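Local structure of thiaminase-I (Naegleria gruberi, 4HCW) at residues K7-G12 and D273-V278; Y44-T49 and V280-N285; F159-L164 and G351-F356. The protein is a thiaminase-I, a single-chain alpha/beta protein of the two-lobed periplasmic-binding-protein type, with helices packed around a mixed beta sheet. All coordinates share one frame; numbering follows the deposited sequence.

Interaction 1. Residues K7-G12 and D273-V278; sequences KTLTVG and DEKQKV
L9 and V278 make the close, apolar part of this contact. The methyl CD2 of L9 lies 4.1 Å from CG1 of V278, and the two side chains run past one another from opposite sides, meeting through one methyl each. The leucine extends from its strand with CG anti to the backbone N (chi1 -175°), which carries the isobutyl fork toward the helix. Its other branch, CD1, faces the aliphatic shaft of K275, with 4.4 Å to CD. Branched hydrocarbon side chains suit both buried positions: L9 also packs on V282 one turn further along the helix, and V278 on the ring of Y44.

The pairing joins an inner strand of the sheet to the N-terminal part of a helix packed on one face, as in layered alpha/beta folds. Strand 8-13 runs between strands 44-50 and 65-69, parallel to both, and helix 275-288 begins its course over one face of it. Near the start of the segment 273-278, E274 O accepts from both K277 N and V278 N.

Toward the partly exposed side the contact becomes polar and looser. K275, its chain stretched out from CG onward, reaches the strand backbone, where NZ makes a weak hydrogen bond of 3.1 Å to T8 O. The same ammonium forms a salt bridge with D64 OD2, so a long, flexible lysine fits here: its methylenes lie beside L9 while its charge is delivered to acceptors at the margin. T8 turns its own side chain away from the helix and offers K275 its backbone O.

Interaction 2. Residues Y44-T49 and V280-N285; sequences YNIEYT and VEVIKN
V282 meets the strand with both of its methyls, each given to a different residue. CG2 approaches CD1 of I46 tip to tip at 3.9 Å, while CG1 lies against the phenol end of Y48, 3.9 Å from CE1 and 3.3 Å from OH, obliquely to the ring. The fork is set by chi1 of 176°, which puts CG1 anti to the backbone N and CG2 beside it, so a beta-branched residue can fill both positions from one site on the helix.

This is a helix-on-sheet contact of an alpha/beta lobe: helix 275-288 lies over strand 44-50, itself the parallel neighbour of strand 8-13. Behind the first shell, I46 and Y48 support each other, for CG2 of I46 sits 3.4 Å above one face of the tyrosine ring, offset toward its rim. The tyrosine suits a partly exposed place, because its ring adds to the hydrophobic layer while its hydroxyl has a polar partner in a weak hydrogen bond with P38 O. Further out, I46 and Y48 both touch V11 of the adjoining strand, and backbone bonds from N45 and E47 to that strand hold this one in position.

Interaction 3. Residues F159-L164 and G351-F356; sequences FTVFGL and GVLRPF
L353 and V161 bring helices 343-353 and 158-169 together, and the leucine is the longer of the two side chains. Its CB already touches the neighbouring helix, lying 3.9 Å from CG1 of V161. CG stands a little further back, placed beside the backbone N and anti to the carbonyl carbon (chi1 -65°). From there CD1 doubles the contact: it comes 4.1 Å from the same valine methyl and 4.0 Å from the backbone O of V161, so the branch lies alongside the helix surface. CD2 diverges from the valine. The side chain as a whole also packs on Y165, one turn further along helix 158-169. The two side chains pass one another from opposite sides, a slim beta-branched residue fitting beside a longer, forked one.

The other methyl of V161, CG2, is 4.2 Å from CG of R354, whose aliphatic part borders the hydrophobic patch. Beyond CG the chain bends back toward the start of helix 158-169, where the arginine touches S158 and NH1 makes a weak hydrogen bond to S156 O. Arginine suits this partly exposed border because its methylenes can share apolar surface while its guanidinium finds polar company. Near the C terminus the backbone tightens into a 3-10 segment at 354-355, and F356 N bonds to L353 O at 2.8 Å. Y199 of helix 193-203 and L357 also touch V161, so the valine is buried among several elements.

No hydrogen bond crosses between the two segments. Between them the association is therefore apolar, probably resting on dispersion and on the removal of hydrocarbon from water, with the weak R354-S156 bond just outside it.

From the N terminus, strands 8-13 and 44-50 both pack against helix 275-288, much later in the chain, so interactions 1 and 2 close long loops of 260 and 230 intervening residues onto successive turns of one helix. Their segments alternate along the chain, hence they cross and do not nest. They also touch, since the two strands are neighbours in the sheet, and their centres are 7 Å apart. Interaction 3 crosses both: segment 159-164 falls inside their loops, while 351-356 follows them. It ties the mid-chain helix 158-169 to the C-terminal helix 343-353, closing a loop of 186 residues, its centre about 37 Å from that of interaction 2, on the opposite side of the chain's centre.

Interaction 1. Residues K7-G12 and D273-V278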
# COMPACT_ATOMS: atom_id res chain seq x y z
N LYS A 7 9.87 20.38 -24.97
CA LYS A 7 10.17 20.25 -23.54
C LYS A 7 8.95 19.76 -22.77
O LYS A 7 8.18 20.55 -22.23
N THR A 8 8.78 18.44 -22.73
CA THR A 8 7.65 17.83 -22.04
C THR A 8 8.12 16.93 -20.91
O THR A 8 9.26 16.46 -20.91
CB THR A 8 6.78 17.00 -23.01
OG1 THR A 8 7.51 15.84 -23.44
CG2 THR A 8 6.40 17.82 -24.23
N LEU A 9 7.24 16.68 -19.94
CA LEU A 9 7.56 15.85 -18.79
C LEU A 9 6.58 14.69 -18.66
O LEU A 9 5.38 14.91 -18.49
CB LEU A 9 7.57 16.68 -17.51
CG LEU A 9 8.01 15.97 -16.23
CD1 LEU A 9 9.50 15.66 -16.26
CD2 LEU A 9 7.65 16.79 -15.00
N THR A 10 7.08 13.46 -18.73
CA THR A 10 6.24 12.28 -18.59
C THR A 10 6.12 11.86 -17.13
O THR A 10 7.12 11.65 -16.44
CB THR A 10 6.78 11.10 -19.42
OG1 THR A 10 8.14 10.83 -19.05
CG2 THR A 10 6.71 11.41 -20.90
N VAL A 11 4.88 11.74 -16.65
CA VAL A 11 4.63 11.34 -15.27
C VAL A 11 3.86 10.02 -15.20
O VAL A 11 2.78 9.89 -15.77
CB VAL A 11 3.84 12.42 -14.51
CG1 VAL A 11 3.59 11.99 -13.08
CG2 VAL A 11 4.58 13.75 -14.55
N GLY A 12 4.43 9.05 -14.50
CA GLY A 12 3.79 7.76 -14.32
C GLY A 12 3.07 7.66 -12.99
O GLY A 12 3.70 7.46 -11.95
N ASP A 273 19.03 18.82 -15.41
CA ASP A 273 19.13 19.60 -14.19
C ASP A 273 17.97 20.57 -14.10
O ASP A 273 17.61 21.04 -13.02
CB ASP A 273 20.47 20.34 -14.15
N GLU A 274 17.36 20.85 -15.25
CA GLU A 274 16.21 21.73 -15.32
C GLU A 274 14.92 20.92 -15.14
O GLU A 274 14.02 21.32 -14.40
CB GLU A 274 16.20 22.49 -16.64
N LYS A 275 14.84 19.79 -15.84
CA LYS A 275 13.72 18.87 -15.68
C LYS A 275 13.63 18.39 -14.24
O LYS A 275 12.53 18.17 -13.71
CB LYS A 275 13.87 17.66 -16.60
CG LYS A 275 13.19 17.81 -17.95
CD LYS A 275 13.09 16.47 -18.64
CE LYS A 275 12.29 16.56 -19.93
NZ LYS A 275 12.05 15.21 -20.51
N GLN A 276 14.79 18.24 -13.62
CA GLN A 276 14.90 17.85 -12.22
C GLN A 276 14.14 18.83 -11.31
O GLN A 276 13.56 18.42 -10.31
CB GLN A 276 16.38 17.75 -11.83
CG GLN A 276 16.73 18.29 -10.46
CD GLN A 276 16.72 17.22 -9.38
OE1 GLN A 276 16.72 16.02 -9.68
NE2 GLN A 276 16.73 17.64 -8.13
N LYS A 277 14.12 20.11 -11.67
CA LYS A 277 13.39 21.12 -10.90
C LYS A 277 11.90 21.13 -11.20
O LYS A 277 11.08 21.38 -10.31
CB LYS A 277 13.98 22.52 -11.12
N VAL A 278 11.54 20.89 -12.46
CA VAL A 278 10.13 20.88 -12.85
C VAL A 278 9.40 19.69 -12.23
O VAL A 278 8.25 19.80 -11.81
CB VAL A 278 9.98 20.84 -14.39
CG1 VAL A 278 8.51 20.84 -14.79
CG2 VAL A 278 10.71 22.01 -15.03

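Interaction 2. Residues Y44-T49 and V280-N285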
# COMPACT_ATOMS: atom_id res chain seq x y z
N TYR A 44 6.66 23.67 -19.20
CA TYR A 44 6.74 22.26 -19.57
C TYR A 44 5.35 21.65 -19.77
O TYR A 44 4.43 21.94 -19.01
CB TYR A 44 7.50 21.48 -18.51
CG TYR A 44 8.97 21.31 -18.81
CD1 TYR A 44 9.88 22.32 -18.53
CD2 TYR A 44 9.44 20.15 -19.40
CE1 TYR A 44 11.22 22.17 -18.82
CE2 TYR A 44 10.78 19.99 -19.68
CZ TYR A 44 11.67 21.01 -19.39
OH TYR A 44 13.01 20.87 -19.67
N ASN A 45 5.22 20.82 -20.80
CA ASN A 45 3.98 20.10 -21.04
C ASN A 45 3.97 18.77 -20.29
O ASN A 45 4.71 17.85 -20.63
CB ASN A 45 3.79 19.86 -22.54
N ILE A 46 3.14 18.68 -19.25
CA ILE A 46 3.14 17.51 -18.38
C ILE A 46 2.21 16.41 -18.86
O ILE A 46 1.00 16.62 -19.01
CB ILE A 46 2.77 17.88 -16.93
CG1 ILE A 46 3.47 19.17 -16.51
CG2 ILE A 46 3.12 16.74 -16.00
CD1 ILE A 46 4.97 19.07 -16.48
N GLU A 47 2.76 15.22 -19.10
CA GLU A 47 1.98 14.08 -19.55
C GLU A 47 1.75 13.08 -18.42
O GLU A 47 2.69 12.44 -17.95
CB GLU A 47 2.69 13.39 -20.72
N TYR A 48 0.50 12.94 -18.00
CA TYR A 48 0.15 12.00 -16.94
C TYR A 48 -0.39 10.69 -17.50
O TYR A 48 -1.45 10.67 -18.13
CB TYR A 48 -0.87 12.61 -15.98
CG TYR A 48 -0.37 13.82 -15.22
CD1 TYR A 48 0.43 13.68 -14.10
CD2 TYR A 48 -0.71 15.11 -15.63
CE1 TYR A 48 0.89 14.79 -13.40
CE2 TYR A 48 -0.26 16.22 -14.94
CZ TYR A 48 0.54 16.05 -13.83
OH TYR A 48 0.99 17.16 -13.14
N THR A 49 0.34 9.61 -17.27
CA THR A 49 -0.10 8.28 -17.68
C THR A 49 -0.01 7.31 -16.51
O THR A 49 0.64 7.59 -15.50
CB THR A 49 0.73 7.73 -18.86
OG1 THR A 49 2.13 7.83 -18.55
CG2 THR A 49 0.44 8.52 -20.13
N VAL A 280 10.00 18.20 -9.38
CA VAL A 280 9.74 18.47 -7.97
C VAL A 280 8.48 19.32 -7.78
O VAL A 280 7.75 19.15 -6.81
CB VAL A 280 10.94 19.16 -7.28
CG1 VAL A 280 10.66 19.39 -5.80
CG2 VAL A 280 12.20 18.33 -7.44
N GLU A 281 8.23 20.24 -8.71
CA GLU A 281 7.03 21.06 -8.66
C GLU A 281 5.78 20.21 -8.89
O GLU A 281 4.79 20.35 -8.17
CB GLU A 281 7.09 22.19 -9.70
N VAL A 282 5.83 19.34 -9.89
CA VAL A 282 4.72 18.45 -10.19
C VAL A 282 4.43 17.55 -8.99
O VAL A 282 3.28 17.34 -8.61
CB VAL A 282 4.99 17.58 -11.43
CG1 VAL A 282 3.85 16.60 -11.65
CG2 VAL A 282 5.19 18.45 -12.66
N ILE A 283 5.50 17.03 -8.40
CA ILE A 283 5.41 16.17 -7.23
C ILE A 283 4.89 16.93 -6.01
O ILE A 283 4.04 16.42 -5.27
CB ILE A 283 6.77 15.53 -6.92
CG1 ILE A 283 7.12 14.50 -8.00
CG2 ILE A 283 6.77 14.87 -5.54
CD1 ILE A 283 8.55 14.03 -7.96
N LYS A 284 5.39 18.14 -5.81
CA LYS A 284 4.95 18.98 -4.69
C LYS A 284 3.46 19.26 -4.79
O LYS A 284 2.77 19.38 -3.77
CB LYS A 284 5.74 20.29 -4.65
N ASN A 285 2.96 19.35 -6.01
CA ASN A 285 1.53 19.52 -6.24
C ASN A 285 0.76 18.26 -5.87
O ASN A 285 -0.23 18.32 -5.15
CB ASN A 285 1.26 19.90 -7.69
CG ASN A 285 -0.20 20.22 -7.94
OD1 ASN A 285 -0.85 20.87 -7.13
ND2 ASN A 285 -0.72 19.75 -9.07

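Interaction 3. Residues F159-L164 and G351-F356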
# COMPACT_ATOMS: atom_id res chain seq x y z
N PHE A 159 0.23 -11.82 -4.80
CA PHE A 159 0.90 -10.76 -4.05
C PHE A 159 0.65 -10.89 -2.55
O PHE A 159 1.47 -10.48 -1.73
CB PHE A 159 0.43 -9.40 -4.55
CG PHE A 159 1.29 -8.25 -4.10
CD1 PHE A 159 2.49 -7.99 -4.74
CD2 PHE A 159 0.90 -7.44 -3.05
CE1 PHE A 159 3.29 -6.93 -4.33
CE2 PHE A 159 1.69 -6.39 -2.64
CZ PHE A 159 2.89 -6.13 -3.28
N THR A 160 -0.49 -11.48 -2.19
CA THR A 160 -0.86 -11.65 -0.79
C THR A 160 -0.27 -12.94 -0.22
O THR A 160 0.21 -12.97 0.92
CB THR A 160 -2.39 -11.65 -0.60
OG1 THR A 160 -2.94 -10.47 -1.19
CG2 THR A 160 -2.75 -11.69 0.88
N VAL A 161 -0.31 -14.01 -1.01
CA VAL A 161 0.29 -15.28 -0.62
C VAL A 161 1.79 -15.10 -0.38
O VAL A 161 2.32 -15.57 0.63
CB VAL A 161 0.08 -16.35 -1.71
CG1 VAL A 161 0.94 -17.58 -1.42
CG2 VAL A 161 -1.39 -16.73 -1.80
N PHE A 162 2.45 -14.40 -1.30
CA PHE A 162 3.87 -14.10 -1.17
C PHE A 162 4.14 -13.22 0.05
O PHE A 162 5.10 -13.44 0.78
CB PHE A 162 4.38 -13.41 -2.44
CG PHE A 162 5.74 -12.80 -2.30
CD1 PHE A 162 6.88 -13.58 -2.38
CD2 PHE A 162 5.89 -11.43 -2.08
CE1 PHE A 162 8.14 -13.02 -2.25
CE2 PHE A 162 7.14 -10.87 -1.95
CZ PHE A 162 8.27 -11.66 -2.04
N GLY A 163 3.28 -12.22 0.26
CA GLY A 163 3.46 -11.26 1.33
C GLY A 163 3.34 -11.85 2.72
O GLY A 163 4.24 -11.70 3.55
N LEU A 164 2.23 -12.53 2.98
CA LEU A 164 1.96 -13.10 4.30
C LEU A 164 3.00 -14.13 4.71
O LEU A 164 3.37 -14.21 5.88
CB LEU A 164 0.56 -13.71 4.36
CG LEU A 164 -0.61 -12.73 4.27
CD1 LEU A 164 -1.91 -13.46 4.51
CD2 LEU A 164 -0.43 -11.59 5.26
N GLY A 351 3.20 -19.37 -6.50
CA GLY A 351 2.80 -20.61 -7.15
C GLY A 351 3.33 -21.84 -6.43
O GLY A 351 2.69 -22.89 -6.41
N VAL A 352 4.51 -21.70 -5.82
CA VAL A 352 5.11 -22.78 -5.07
C VAL A 352 4.40 -22.97 -3.73
O VAL A 352 4.14 -24.10 -3.31
CB VAL A 352 6.61 -22.52 -4.82
CG1 VAL A 352 7.20 -23.56 -3.87
CG2 VAL A 352 7.38 -22.50 -6.13
N LEU A 353 4.07 -21.86 -3.08
CA LEU A 353 3.49 -21.88 -1.75
C LEU A 353 2.05 -22.39 -1.71
O LEU A 353 1.67 -23.11 -0.78
CB LEU A 353 3.55 -20.49 -1.12
CG LEU A 353 4.95 -19.94 -0.83
CD1 LEU A 353 4.88 -18.46 -0.47
CD2 LEU A 353 5.62 -20.73 0.28
N ARG A 354 1.26 -22.03 -2.72
CA ARG A 354 -0.18 -22.34 -2.73
C ARG A 354 -0.60 -23.78 -2.43
O ARG A 354 -1.54 -23.99 -1.65
CB ARG A 354 -0.85 -21.83 -4.02
CG ARG A 354 -1.31 -20.38 -3.93
CD ARG A 354 -2.39 -20.07 -4.96
NE ARG A 354 -1.86 -19.95 -6.31
CZ ARG A 354 -1.52 -18.79 -6.87
NH1 ARG A 354 -1.66 -17.66 -6.20
NH2 ARG A 354 -1.04 -18.77 -8.11
N PRO A 355 0.06 -24.79 -3.03
CA PRO A 355 -0.32 -26.16 -2.70
C PRO A 355 -0.14 -26.50 -1.22
O PRO A 355 -0.83 -27.37 -0.70
CB PRO A 355 0.63 -27.01 -3.55
CG PRO A 355 0.97 -26.14 -4.70
CD PRO A 355 1.05 -24.75 -4.13
N PHE A 356 0.77 -25.80 -0.55
CA PHE A 356 1.05 -26.04 0.86
C PHE A 356 0.18 -25.17 1.76
O PHE A 356 0.47 -25.00 2.95
CB PHE A 356 2.53 -25.79 1.16
CG PHE A 356 3.46 -26.65 0.36
CD1 PHE A 356 3.85 -27.89 0.83
CD2 PHE A 356 3.94 -26.22 -0.86
CE1 PHE A 356 4.71 -28.69 0.10
CE2 PHE A 356 4.79 -27.02 -1.60
CZ PHE A 356 5.18 -28.25 -1.12